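Cadherin-23 (Mus musculus, PDB 5UZ8) probably mediates calcium-dependent cell adhesion in hearing and mechanotransduction, through extracellular cadherin repeats joined by calcium-binding linkers. Local coordinates at residues S175-E180 against I211-V216. Residues are numbered along the deposited sequence; the frame is centred on the assembly and turned at random.
Sequences SSLDRE and IRVLDV. With CA (calcium ion), chain F; CA (calcium ion), chain G; GSH (glutathione), chain L.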
loop_
_atom_site.group_PDB
_atom_site.type_symbol
_atom_site.label_atom_id
_atom_site.label_comp_id
_atom_site.label_asym_id
_atom_site.label_seq_id
_atom_site.Cartn_x
_atom_site.Cartn_y
_atom_site.Cartn_z
ATOM N N SER A 175 4.885 16.390 -4.582
ATOM C CA SER A 175 5.541 17.373 -5.429
ATOM C C SER A 175 5.489 16.925 -6.893
ATOM O O SER A 175 5.194 15.779 -7.198
ATOM C CB SER A 175 6.985 17.563 -5.007
ATOM O OG SER A 175 7.594 16.291 -5.091
ATOM N N SER A 176 5.768 17.843 -7.804
ATOM C CA SER A 176 5.461 17.587 -9.213
ATOM C C SER A 176 6.298 16.432 -9.791
ATOM O O SER A 176 7.455 16.213 -9.413
ATOM C CB SER A 176 5.637 18.858 -10.048
ATOM O OG SER A 176 6.949 19.318 -9.951
ATOM N N LEU A 177 5.671 15.679 -10.674
ATOM C CA LEU A 177 6.284 14.556 -11.317
ATOM C C LEU A 177 6.909 15.004 -12.640
ATOM O O LEU A 177 6.612 16.068 -13.157
ATOM C CB LEU A 177 5.232 13.466 -11.548
ATOM C CG LEU A 177 4.521 13.020 -10.256
ATOM C CD1 LEU A 177 3.590 11.845 -10.520
ATOM C CD2 LEU A 177 5.471 12.682 -9.106
ATOM N N ASP A 178 7.797 14.154 -13.142
ATOM C CA ASP A 178 8.462 14.341 -14.426
ATOM C C ASP A 178 8.796 12.979 -14.958
ATOM O O ASP A 178 9.739 12.318 -14.488
ATOM C CB ASP A 178 9.704 15.220 -14.247
ATOM C CG ASP A 178 10.437 15.499 -15.555
ATOM O OD1 ASP A 178 9.971 15.039 -16.635
ATOM O OD2 ASP A 178 11.493 16.171 -15.492
ATOM N N ARG A 179 8.043 12.534 -15.963
ATOM C CA ARG A 179 8.342 11.225 -16.564
ATOM C C ARG A 179 9.798 11.065 -17.020
ATOM O O ARG A 179 10.384 9.964 -16.965
ATOM C CB ARG A 179 7.430 10.944 -17.736
ATOM C CG ARG A 179 7.451 9.464 -18.121
ATOM C CD ARG A 179 6.968 9.284 -19.545
ATOM N NE ARG A 179 7.922 9.914 -20.446
ATOM C CZ ARG A 179 9.077 9.387 -20.845
ATOM N NH1 ARG A 179 9.421 8.127 -20.563
ATOM N NH2 ARG A 179 9.879 10.104 -21.621
ATOM N N GLU A 180 10.354 12.170 -17.519
ATOM C CA GLU A 180 11.688 12.137 -18.044
ATOM C C GLU A 180 12.775 11.903 -16.951
ATOM O O GLU A 180 13.875 11.439 -17.262
ATOM C CB GLU A 180 11.969 13.438 -18.788
ATOM C CG GLU A 180 11.371 13.528 -20.185
ATOM C CD GLU A 180 9.870 13.698 -20.222
ATOM O OE1 GLU A 180 9.206 12.907 -20.935
ATOM O OE2 GLU A 180 9.325 14.592 -19.558
ATOM N N ILE A 211 3.076 3.303 -9.137
ATOM C CA ILE A 211 2.534 4.476 -9.813
ATOM C C ILE A 211 3.325 4.648 -11.095
ATOM O O ILE A 211 4.527 4.948 -11.063
ATOM C CB ILE A 211 2.596 5.749 -8.950
ATOM C CG1 ILE A 211 1.625 5.624 -7.782
ATOM C CG2 ILE A 211 2.212 6.986 -9.781
ATOM C CD1 ILE A 211 1.923 6.521 -6.595
ATOM N N ARG A 212 2.657 4.445 -12.222
ATOM C CA ARG A 212 3.292 4.596 -13.528
ATOM C C ARG A 212 2.972 5.988 -14.043
ATOM O O ARG A 212 1.838 6.453 -13.939
ATOM C CB ARG A 212 2.856 3.514 -14.495
ATOM C CG ARG A 212 3.206 2.123 -13.980
ATOM C CD ARG A 212 3.171 1.039 -15.058
ATOM N NE ARG A 212 3.456 -0.243 -14.452
ATOM C CZ ARG A 212 4.670 -0.697 -14.140
ATOM N NH1 ARG A 212 5.779 -0.016 -14.452
ATOM N NH2 ARG A 212 4.767 -1.870 -13.526
ATOM N N VAL A 213 3.992 6.663 -14.567
ATOM C CA VAL A 213 3.877 8.068 -14.930
ATOM C C VAL A 213 3.786 8.136 -16.441
ATOM O O VAL A 213 4.720 7.756 -17.143
ATOM C CB VAL A 213 5.086 8.859 -14.432
ATOM C CG1 VAL A 213 4.950 10.341 -14.769
ATOM C CG2 VAL A 213 5.233 8.666 -12.941
ATOM N N LEU A 214 2.662 8.622 -16.923
ATOM C CA LEU A 214 2.381 8.697 -18.363
ATOM C C LEU A 214 2.913 9.990 -18.977
ATOM O O LEU A 214 2.875 11.045 -18.349
ATOM C CB LEU A 214 0.870 8.576 -18.603
ATOM C CG LEU A 214 0.235 7.341 -17.978
ATOM C CD1 LEU A 214 -1.274 7.357 -18.188
ATOM C CD2 LEU A 214 0.850 6.070 -18.532
ATOM N N ASP A 215 3.350 9.908 -20.237
ATOM C CA ASP A 215 4.014 11.022 -20.909
ATOM C C ASP A 215 3.035 12.120 -21.303
ATOM O O ASP A 215 1.915 11.839 -21.751
ATOM C CB ASP A 215 4.709 10.515 -22.157
ATOM C CG ASP A 215 5.743 11.468 -22.691
ATOM O OD1 ASP A 215 6.501 12.089 -21.894
ATOM O OD2 ASP A 215 5.805 11.568 -23.946
ATOM N N VAL A 216 3.486 13.348 -21.144
ATOM C CA VAL A 216 2.919 14.537 -21.770
ATOM C C VAL A 216 4.016 15.060 -22.685
ATOM O O VAL A 216 5.222 14.903 -22.391
ATOM C CB VAL A 216 2.591 15.589 -20.683
ATOM C CG1 VAL A 216 2.211 16.944 -21.247
ATOM C CG2 VAL A 216 1.490 15.024 -19.814
HETATM CA CA CA F . 7.253 14.213 -21.342
HETATM CA CA CA G . 8.518 16.130 -18.144
HETATM N N1 GSH L . 10.974 21.745 -14.895
HETATM C CA1 GSH L . 9.837 21.326 -15.702
HETATM C C1 GSH L . 8.925 20.472 -14.855
HETATM O O11 GSH L . 9.294 20.206 -13.688
HETATM O O12 GSH L . 7.864 20.046 -15.374
HETATM C CB1 GSH L . 10.291 20.542 -16.949
HETATM C CG1 GSH L . 10.989 19.231 -16.588
HETATM C CD1 GSH L . 11.151 18.351 -17.806
HETATM O OE1 GSH L . 10.190 17.791 -18.325
HETATM N N2 GSH L . 12.399 18.192 -18.235
HETATM C CA2 GSH L . 12.766 17.236 -19.259
HETATM C C2 GSH L . 13.820 16.286 -18.768
HETATM O O2 GSH L . 14.590 15.792 -19.573
HETATM C CB2 GSH L . 13.230 17.990 -20.505
HETATM S SG2 GSH L . 11.845 18.946 -21.146
HETATM N N3 GSH L . 13.802 15.984 -17.463
HETATM C CA3 GSH L . 14.700 15.022 -16.853
HETATM C C3 GSH L . 15.617 15.651 -15.823
HETATM O O31 GSH L . 16.492 14.908 -15.322
HETATM O O32 GSH L . 15.453 16.850 -15.477
HETATM O O HOH W 1 7.810 17.331 -16.126
#
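Leu177 sets CD1 against CG2 of Val213, 4.3 Å away, a loose apolar contact beside Tyr185 and Val125. Asp178 turns from strand 204-214 to one calcium ion, bound through OD1 at 2.4 Å. The same OD1 takes the backbone N of Glu180 in an Asx turn, and OD2 accepts N3 of glutathione, whose OE1 also binds this calcium. Arg179 lays CB on CG1 of Val213 (3.9 Å) and runs CG past the carbonyl O of Val213. The chain then bends at chi3 (66°), which brings NE over the Asp215 carboxylate. NE donates to Asp215 OD1 at 3.0 Å in a salt bridge, from above the carboxylate plane, and the two flat groups stand nearly perpendicular (88°). NH2 forms a second, to Glu180 OE1 at 3.0 Å. Glu180 OE2 bridges both calcium ions, while OE1 and Asp215 OD1 share the second with the Val216 carbonyl. Glu127 and Asp218 join both sites, Asp251 the second. With an alanine in place of Arg179, Glu180 OE1 and Asp215 OD1 lose their shared guanidinium, and both carboxylates would probably be held less firmly. The contact forms part of the calcium linker between successive cadherin repeats: acidic groups hold the metals, and Arg179 probably offsets part of their remaining negative charge.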